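Local coordinates for protein BIFUNCTIONAL PROTEIN Proline utilization A (PutA) (Corynebacterium freiburgense, PDB 5UX5) that probably oxidises proline to glutamate in two steps, using FAD-dependent proline dehydrogenase and NAD-dependent aldehyde dehydrogenase activities joined in one chain, at residues A[276-281]-A[291-296]; A[328-333]-A[347-352]. All coordinates share one frame; numbering follows the deposited sequence.

Both contacts are buried and belong to the same barrel of the proline dehydrogenase part; each packs a helix on a strand, and strands 293-298 and 345-350 are neighbours. A probable hydrogen bond from G348 N to I295 O, 2.8 Å long, joins them directly. Interaction 1 is an apolar core contact, mostly aliphatic, with exposed Q277 and D280 on the solvent side of its helix and an arginine farther along its strand that makes a weak bond to the flavin. Interaction 2 is smaller and lies toward the C-terminal end of its strand, where one phenylalanine backs a serine that binds the FAD phosphate. FAD is thus approached at its flavin ring by R296 and A350, and at one phosphate by S351 and H352.

Interaction 1 of 2, residues A[276-281]-A[291-296]; sequences QQLADF and AKIKIR. With FAD (flavin-adenine dinucleotide), chain E.
L278 meets I293 and I295 where helix 271-287 lies back along strand 293-298, within a beta-alpha-beta unit of the proline dehydrogenase TIM barrel. Helix 276-281 and strand 293-296 run nearly antiparallel (162°), their axes approaching to 9.8 Å, a separation that branched aliphatic side chains fill well. In the closer part I295 CD1 reaches L278 CB at 4.0 Å, and I293 CD1 lies 3.7 Å from L278 O. I293 carries CG1 between its backbone N and carbonyl carbon (chi1 64°), which sends CD1 to the leucine and leaves CG2 to meet F281. That second touch is lighter: I293 CG2 comes to the ring's edge, near its plane, 4.2 Å from F281 CE2. No hydrogen bond crosses the contact. The helix also packs L278 and F281 against helix 239-251, whereas Q277 and D280 lie on its exposed side, as befits polar residues, with Q277 NE2 hydrogen-bonded to E247.

Alternation along the strand gives the isoleucines to the helix and the two long cationic side chains to the other face. There K294 NZ forms salt bridges with D374 and E376. R296 NE pairs with E376 and its NH2 with Y185 OH, partners that probably hold the guanidinium in place beside the flavin. From there R296 NH1 gives a weak hydrogen bond to FAD N5, 3.1 Å long and bent to 124°.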
loop_
_atom_site.group_PDB
_atom_site.type_symbol
_atom_site.label_atom_id
_atom_site.label_comp_id
_atom_site.label_asym_id
_atom_site.label_seq_id
_atom_site.Cartn_x
_atom_site.Cartn_y
_atom_site.Cartn_z
ATOM N N GLN A 276 19.587 22.783 -13.398
ATOM C CA GLN A 276 19.793 24.223 -13.319
ATOM C C GLN A 276 20.121 24.648 -11.894
ATOM O O GLN A 276 21.012 25.481 -11.667
ATOM C CB GLN A 276 18.571 24.967 -13.838
ATOM C CG GLN A 276 18.364 24.803 -15.319
ATOM C CD GLN A 276 17.156 25.559 -15.816
ATOM O OE1 GLN A 276 17.287 26.626 -16.410
ATOM N NE2 GLN A 276 15.976 25.022 -15.571
ATOM N N GLN A 277 19.429 24.075 -10.918
ATOM C CA GLN A 277 19.716 24.456 -9.548
ATOM C C GLN A 277 21.104 23.990 -9.139
ATOM O O GLN A 277 21.835 24.726 -8.464
ATOM C CB GLN A 277 18.651 23.892 -8.622
ATOM C CG GLN A 277 18.662 24.465 -7.230
ATOM C CD GLN A 277 19.769 23.818 -6.402
ATOM O OE1 GLN A 277 20.203 22.710 -6.718
ATOM N NE2 GLN A 277 20.198 24.478 -5.330
ATOM N N LEU A 278 21.491 22.778 -9.549
ATOM C CA LEU A 278 22.835 22.306 -9.241
ATOM C C LEU A 278 23.905 23.120 -9.962
ATOM O O LEU A 278 24.973 23.372 -9.391
ATOM C CB LEU A 278 22.958 20.821 -9.586
ATOM C CG LEU A 278 22.382 19.857 -8.543
ATOM C CD1 LEU A 278 21.837 18.606 -9.178
ATOM C CD2 LEU A 278 23.484 19.498 -7.610
ATOM N N ALA A 279 23.621 23.605 -11.176
ATOM C CA ALA A 279 24.604 24.417 -11.884
ATOM C C ALA A 279 24.797 25.747 -11.180
ATOM O O ALA A 279 25.930 26.232 -11.062
ATOM C CB ALA A 279 24.185 24.641 -13.336
ATOM N N ASP A 280 23.709 26.339 -10.673
ATOM C CA ASP A 280 23.871 27.557 -9.887
ATOM C C ASP A 280 24.622 27.252 -8.603
ATOM O O ASP A 280 25.552 27.985 -8.244
ATOM C CB ASP A 280 22.518 28.221 -9.572
ATOM C CG ASP A 280 21.760 28.692 -10.835
ATOM O OD1 ASP A 280 22.391 28.936 -11.908
ATOM O OD2 ASP A 280 20.520 28.866 -10.732
ATOM N N PHE A 281 24.285 26.123 -7.950
ATOM C CA PHE A 281 24.964 25.718 -6.718
ATOM C C PHE A 281 26.476 25.638 -6.925
ATOM O O PHE A 281 27.262 26.083 -6.079
ATOM C CB PHE A 281 24.424 24.366 -6.228
ATOM C CG PHE A 281 25.220 23.796 -5.116
ATOM C CD1 PHE A 281 25.074 24.292 -3.832
ATOM C CD2 PHE A 281 26.168 22.828 -5.349
ATOM C CE1 PHE A 281 25.843 23.812 -2.788
ATOM C CE2 PHE A 281 26.932 22.334 -4.309
ATOM C CZ PHE A 281 26.770 22.828 -3.026
ATOM N N ALA A 291 35.531 23.405 -4.549
ATOM C CA ALA A 291 35.855 22.599 -5.714
ATOM C C ALA A 291 34.615 22.330 -6.565
ATOM O O ALA A 291 33.474 22.581 -6.163
ATOM C CB ALA A 291 36.501 21.282 -5.289
ATOM N N LYS A 292 34.866 21.797 -7.760
ATOM C CA LYS A 292 33.806 21.493 -8.702
ATOM C C LYS A 292 32.908 20.379 -8.189
ATOM O O LYS A 292 33.222 19.697 -7.215
ATOM C CB LYS A 292 34.379 21.099 -10.062
ATOM C CG LYS A 292 35.243 22.145 -10.706
ATOM C CD LYS A 292 36.004 21.536 -11.835
ATOM C CE LYS A 292 37.216 22.343 -12.206
ATOM N NZ LYS A 292 37.863 21.702 -13.375
ATOM N N ILE A 293 31.736 20.259 -8.814
ATOM C CA ILE A 293 30.888 19.091 -8.665
ATOM C C ILE A 293 30.893 18.349 -9.992
ATOM O O ILE A 293 31.387 18.852 -11.004
ATOM C CB ILE A 293 29.461 19.453 -8.231
ATOM C CG1 ILE A 293 28.765 20.281 -9.299
ATOM C CG2 ILE A 293 29.487 20.231 -6.970
ATOM C CD1 ILE A 293 27.300 20.534 -8.993
ATOM N N LYS A 294 30.363 17.127 -9.979
ATOM C CA LYS A 294 30.195 16.336 -11.195
ATOM C C LYS A 294 28.810 15.727 -11.200
ATOM O O LYS A 294 28.378 15.155 -10.199
ATOM C CB LYS A 294 31.220 15.212 -11.330
ATOM C CG LYS A 294 31.056 14.385 -12.590
ATOM C CD LYS A 294 32.143 13.330 -12.729
ATOM C CE LYS A 294 31.940 12.443 -13.953
ATOM N NZ LYS A 294 32.748 11.202 -13.918
ATOM N N ILE A 295 28.120 15.844 -12.323
ATOM C CA ILE A 295 26.824 15.218 -12.508
ATOM C C ILE A 295 27.003 14.047 -13.454
ATOM O O ILE A 295 27.610 14.183 -14.519
ATOM C CB ILE A 295 25.798 16.248 -13.000
ATOM C CG1 ILE A 295 25.544 17.197 -11.821
ATOM C CG2 ILE A 295 24.510 15.573 -13.474
ATOM C CD1 ILE A 295 24.852 18.435 -12.110
ATOM N N ARG A 296 26.565 12.875 -13.022
ATOM C CA ARG A 296 26.467 11.728 -13.916
ATOM C C ARG A 296 25.074 11.752 -14.539
ATOM O O ARG A 296 24.065 11.642 -13.828
ATOM C CB ARG A 296 26.705 10.408 -13.178
ATOM C CG ARG A 296 26.695 9.216 -14.135
ATOM C CD ARG A 296 26.449 7.881 -13.463
ATOM N NE ARG A 296 27.495 7.543 -12.519
ATOM C CZ ARG A 296 27.325 6.677 -11.537
ATOM N NH1 ARG A 296 26.140 6.103 -11.396
ATOM N NH2 ARG A 296 28.315 6.410 -10.693
HETATM P PA FAD E . 18.883 3.479 -24.545
HETATM O O1A FAD E . 18.226 2.273 -25.301
HETATM O O2A FAD E . 19.197 4.694 -25.283
HETATM O O5B FAD E . 18.135 4.083 -23.417
HETATM C C5B FAD E . 17.251 3.284 -22.652
HETATM C C4B FAD E . 16.570 4.168 -21.625
HETATM O O4B FAD E . 15.503 4.868 -22.194
HETATM C C3B FAD E . 15.985 3.402 -20.481
HETATM O O3B FAD E . 16.873 3.030 -19.487
HETATM C C2B FAD E . 14.942 4.334 -19.981
HETATM O O2B FAD E . 15.441 5.190 -19.020
HETATM C C1B FAD E . 14.480 5.016 -21.236
HETATM N N9A FAD E . 13.236 4.467 -21.755
HETATM C C8A FAD E . 13.096 3.329 -22.538
HETATM N N7A FAD E . 11.792 3.122 -22.805
HETATM C C5A FAD E . 11.003 4.114 -22.233
HETATM C C6A FAD E . 9.623 4.397 -22.208
HETATM N N6A FAD E . 8.620 3.567 -22.854
HETATM N N1A FAD E . 9.199 5.483 -21.542
HETATM C C2A FAD E . 10.091 6.295 -20.891
HETATM N N3A FAD E . 11.438 6.045 -20.897
HETATM C C4A FAD E . 11.922 4.982 -21.549
HETATM N N1 FAD E . 20.397 4.335 -13.820
HETATM C C2 FAD E . 19.837 5.012 -12.677
HETATM O O2 FAD E . 18.471 5.148 -12.600
HETATM N N3 FAD E . 20.680 5.453 -11.650
HETATM C C4 FAD E . 22.065 5.295 -11.721
HETATM O O4 FAD E . 22.879 5.753 -10.699
HETATM C C4X FAD E . 22.676 4.741 -12.973
HETATM N N5 FAD E . 24.050 4.713 -13.184
HETATM C C5X FAD E . 24.583 4.232 -14.388
HETATM C C6 FAD E . 25.973 4.196 -14.606
HETATM C C7 FAD E . 26.465 3.705 -15.810
HETATM C C7M FAD E . 27.942 3.646 -16.070
HETATM C C8 FAD E . 25.615 3.275 -16.798
HETATM C C8M FAD E . 26.152 2.752 -18.091
HETATM C C9 FAD E . 24.245 3.306 -16.589
HETATM C C9A FAD E . 23.737 3.782 -15.395
HETATM N N10 FAD E . 22.322 3.814 -15.225
HETATM C C10 FAD E . 21.772 4.291 -14.016
HETATM C "C1'" FAD E . 21.443 3.288 -16.286
HETATM C "C2'" FAD E . 20.830 4.290 -17.226
HETATM O "O2'" FAD E . 19.917 5.054 -16.523
HETATM C "C3'" FAD E . 20.183 3.498 -18.383
HETATM O "O3'" FAD E . 19.170 2.732 -17.856
HETATM C "C4'" FAD E . 21.078 2.565 -19.208
HETATM O "O4'" FAD E . 22.409 2.939 -19.211
HETATM C "C5'" FAD E . 20.554 2.308 -20.639
HETATM O "O5'" FAD E . 20.152 3.459 -21.373
HETATM P P FAD E . 20.911 4.012 -22.694
HETATM O O1P FAD E . 21.280 5.543 -22.746
HETATM O O2P FAD E . 22.063 2.936 -22.765
HETATM O O3P FAD E . 20.237 3.290 -23.979
#

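Interaction 2 of 2, residues A[328-333]-A[347-352]. With FAD (flavin-adenine dinucleotide), chain E.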
loop_
_atom_site.group_PDB
_atom_site.type_symbol
_atom_site.label_atom_id
_atom_site.label_comp_id
_atom_site.label_asym_id
_atom_site.label_seq_id
_atom_site.Cartn_x
_atom_site.Cartn_y
_atom_site.Cartn_z
ATOM N N ALA A 328 15.265 12.992 -25.788
ATOM C CA ALA A 328 15.271 14.435 -26.000
ATOM C C ALA A 328 15.828 15.169 -24.794
ATOM O O ALA A 328 16.671 16.065 -24.934
ATOM C CB ALA A 328 13.858 14.925 -26.313
ATOM N N ASN A 329 15.325 14.842 -23.602
ATOM C CA ASN A 329 15.782 15.515 -22.396
ATOM C C ASN A 329 17.241 15.190 -22.101
ATOM O O ASN A 329 17.963 16.021 -21.542
ATOM C CB ASN A 329 14.887 15.121 -21.216
ATOM C CG ASN A 329 15.081 16.020 -20.006
ATOM O OD1 ASN A 329 15.213 17.233 -20.144
ATOM N ND2 ASN A 329 15.077 15.434 -18.817
ATOM N N PHE A 330 17.684 13.978 -22.438
ATOM C CA PHE A 330 19.094 13.649 -22.303
ATOM C C PHE A 330 19.936 14.615 -23.128
ATOM O O PHE A 330 20.961 15.119 -22.662
ATOM C CB PHE A 330 19.314 12.197 -22.728
ATOM C CG PHE A 330 20.576 11.571 -22.212
ATOM C CD1 PHE A 330 20.627 11.023 -20.944
ATOM C CD2 PHE A 330 21.720 11.511 -23.005
ATOM C CE1 PHE A 330 21.801 10.421 -20.485
ATOM C CE2 PHE A 330 22.882 10.917 -22.550
ATOM C CZ PHE A 330 22.918 10.367 -21.299
ATOM N N LEU A 331 19.489 14.926 -24.346
ATOM C CA LEU A 331 20.209 15.900 -25.158
ATOM C C LEU A 331 20.052 17.311 -24.610
ATOM O O LEU A 331 20.987 18.111 -24.698
ATOM C CB LEU A 331 19.739 15.832 -26.606
ATOM C CG LEU A 331 19.982 14.532 -27.372
ATOM C CD1 LEU A 331 19.132 14.532 -28.612
ATOM C CD2 LEU A 331 21.397 14.462 -27.815
ATOM N N ARG A 332 18.879 17.654 -24.062
ATOM C CA ARG A 332 18.719 19.001 -23.508
ATOM C C ARG A 332 19.637 19.222 -22.312
ATOM O O ARG A 332 20.271 20.278 -22.192
ATOM C CB ARG A 332 17.272 19.279 -23.113
ATOM C CG ARG A 332 17.082 20.664 -22.482
ATOM C CD ARG A 332 15.611 21.007 -22.200
ATOM N NE ARG A 332 14.978 19.973 -21.380
ATOM C CZ ARG A 332 13.736 20.017 -20.890
ATOM N NH1 ARG A 332 12.951 21.048 -21.123
ATOM N NH2 ARG A 332 13.274 19.007 -20.166
ATOM N N MET A 333 19.728 18.242 -21.417
ATOM C CA MET A 333 20.560 18.442 -20.240
ATOM C C MET A 333 22.034 18.505 -20.605
ATOM O O MET A 333 22.784 19.318 -20.055
ATOM C CB MET A 333 20.291 17.356 -19.205
ATOM C CG MET A 333 18.858 17.364 -18.713
ATOM S SD MET A 333 18.650 16.593 -17.097
ATOM C CE MET A 333 19.241 14.966 -17.436
ATOM N N VAL A 347 30.830 16.576 -16.081
ATOM C CA VAL A 347 29.710 15.781 -16.575
ATOM C C VAL A 347 30.168 14.376 -16.925
ATOM O O VAL A 347 31.026 14.196 -17.798
ATOM C CB VAL A 347 29.071 16.414 -17.816
ATOM C CG1 VAL A 347 27.810 15.725 -18.128
ATOM C CG2 VAL A 347 28.832 17.865 -17.585
ATOM N N GLY A 348 29.533 13.380 -16.316
ATOM C CA GLY A 348 29.667 12.022 -16.799
ATOM C C GLY A 348 28.442 11.624 -17.612
ATOM O O GLY A 348 27.341 11.504 -17.059
ATOM N N ILE A 349 28.608 11.452 -18.922
ATOM C CA ILE A 349 27.547 10.905 -19.763
ATOM C C ILE A 349 27.568 9.390 -19.593
ATOM O O ILE A 349 28.552 8.726 -19.931
ATOM C CB ILE A 349 27.718 11.309 -21.242
ATOM C CG1 ILE A 349 26.937 12.578 -21.605
ATOM C CG2 ILE A 349 27.221 10.226 -22.161
ATOM C CD1 ILE A 349 27.469 13.813 -21.031
ATOM N N ALA A 350 26.485 8.840 -19.057
ATOM C CA ALA A 350 26.386 7.414 -18.762
ATOM C C ALA A 350 25.381 6.823 -19.743
ATOM O O ALA A 350 24.175 6.817 -19.487
ATOM C CB ALA A 350 25.970 7.153 -17.310
ATOM N N SER A 351 25.882 6.354 -20.885
ATOM C CA SER A 351 25.017 5.785 -21.906
ATOM C C SER A 351 25.832 4.867 -22.806
ATOM O O SER A 351 26.997 5.152 -23.100
ATOM C CB SER A 351 24.342 6.877 -22.744
ATOM O OG SER A 351 23.533 6.292 -23.756
ATOM N N HIS A 352 25.220 3.759 -23.230
ATOM C CA HIS A 352 25.778 2.930 -24.297
ATOM C C HIS A 352 25.196 3.278 -25.657
ATOM O O HIS A 352 25.551 2.644 -26.659
ATOM C CB HIS A 352 25.566 1.444 -24.008
ATOM C CG HIS A 352 26.555 0.881 -23.043
ATOM N ND1 HIS A 352 27.856 0.596 -23.399
ATOM C CD2 HIS A 352 26.436 0.541 -21.738
ATOM C CE1 HIS A 352 28.500 0.114 -22.350
ATOM N NE2 HIS A 352 27.661 0.070 -21.331
HETATM P PA FAD E . 18.883 3.479 -24.545
HETATM O O1A FAD E . 18.226 2.273 -25.301
HETATM O O2A FAD E . 19.197 4.694 -25.283
HETATM O O5B FAD E . 18.135 4.083 -23.417
HETATM C C5B FAD E . 17.251 3.284 -22.652
HETATM C C4B FAD E . 16.570 4.168 -21.625
HETATM O O4B FAD E . 15.503 4.868 -22.194
HETATM C C3B FAD E . 15.985 3.402 -20.481
HETATM O O3B FAD E . 16.873 3.030 -19.487
HETATM C C2B FAD E . 14.942 4.334 -19.981
HETATM O O2B FAD E . 15.441 5.190 -19.020
HETATM C C1B FAD E . 14.480 5.016 -21.236
HETATM N N9A FAD E . 13.236 4.467 -21.755
HETATM C C8A FAD E . 13.096 3.329 -22.538
HETATM N N7A FAD E . 11.792 3.122 -22.805
HETATM C C5A FAD E . 11.003 4.114 -22.233
HETATM C C6A FAD E . 9.623 4.397 -22.208
HETATM N N6A FAD E . 8.620 3.567 -22.854
HETATM N N1A FAD E . 9.199 5.483 -21.542
HETATM C C2A FAD E . 10.091 6.295 -20.891
HETATM N N3A FAD E . 11.438 6.045 -20.897
HETATM C C4A FAD E . 11.922 4.982 -21.549
HETATM N N1 FAD E . 20.397 4.335 -13.820
HETATM C C2 FAD E . 19.837 5.012 -12.677
HETATM O O2 FAD E . 18.471 5.148 -12.600
HETATM N N3 FAD E . 20.680 5.453 -11.650
HETATM C C4 FAD E . 22.065 5.295 -11.721
HETATM O O4 FAD E . 22.879 5.753 -10.699
HETATM C C4X FAD E . 22.676 4.741 -12.973
HETATM N N5 FAD E . 24.050 4.713 -13.184
HETATM C C5X FAD E . 24.583 4.232 -14.388
HETATM C C6 FAD E . 25.973 4.196 -14.606
HETATM C C7 FAD E . 26.465 3.705 -15.810
HETATM C C7M FAD E . 27.942 3.646 -16.070
HETATM C C8 FAD E . 25.615 3.275 -16.798
HETATM C C8M FAD E . 26.152 2.752 -18.091
HETATM C C9 FAD E . 24.245 3.306 -16.589
HETATM C C9A FAD E . 23.737 3.782 -15.395
HETATM N N10 FAD E . 22.322 3.814 -15.225
HETATM C C10 FAD E . 21.772 4.291 -14.016
HETATM C "C1'" FAD E . 21.443 3.288 -16.286
HETATM C "C2'" FAD E . 20.830 4.290 -17.226
HETATM O "O2'" FAD E . 19.917 5.054 -16.523
HETATM C "C3'" FAD E . 20.183 3.498 -18.383
HETATM O "O3'" FAD E . 19.170 2.732 -17.856
HETATM C "C4'" FAD E . 21.078 2.565 -19.208
HETATM O "O4'" FAD E . 22.409 2.939 -19.211
HETATM C "C5'" FAD E . 20.554 2.308 -20.639
HETATM O "O5'" FAD E . 20.152 3.459 -21.373
HETATM P P FAD E . 20.911 4.012 -22.694
HETATM O O1P FAD E . 21.280 5.543 -22.746
HETATM O O2P FAD E . 22.063 2.936 -22.765
HETATM O O3P FAD E . 20.237 3.290 -23.979
#
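F330 turns its ring off helix 323-337 with CG opposite the backbone N (chi1 -160°), and S351, whose CB points toward the ring, holds OG anti to its own backbone N (chi1 178°), which sends the hydroxyl on to the cofactor. The meeting point is the ring's far end: F330 CZ lies 4.0 Å from S351 CB. I349 CG2 touches at the ring's edge, near its plane, and A350 O comes in obliquely. A flat, apolar phenylalanine suits this buried place between helix and strand, and K299, itself hydrogen-bonded to FAD, forms a cation-pi pair with it.

On the helix's other side R332 grips N329 OD1 side-on through two nitrogens. R332 NE lies 3.0 Å from N329 OD1 in the carbonyl plane, while R332 NH2 stands above that plane; N329 ND2 hydrogen-bonds A266 O, which fixes the amide further.

In this TIM barrel the C-terminal end of strand 345-350 meets the FAD. A350, small enough to let the isoalloxazine come close, puts CB 3.8 Å from FAD C7. S351 OG donates to FAD O1P at 2.6 Å and also accepts a hydrogen bond from N353 N. H352 N reaches FAD O2P at 3.3 Å, with an N-H...O angle of 156°. A hydroxyl and a main-chain N-H thus hold two oxygens of one phosphate, a neutral grip that would stabilise its negative charge by hydrogen bonding.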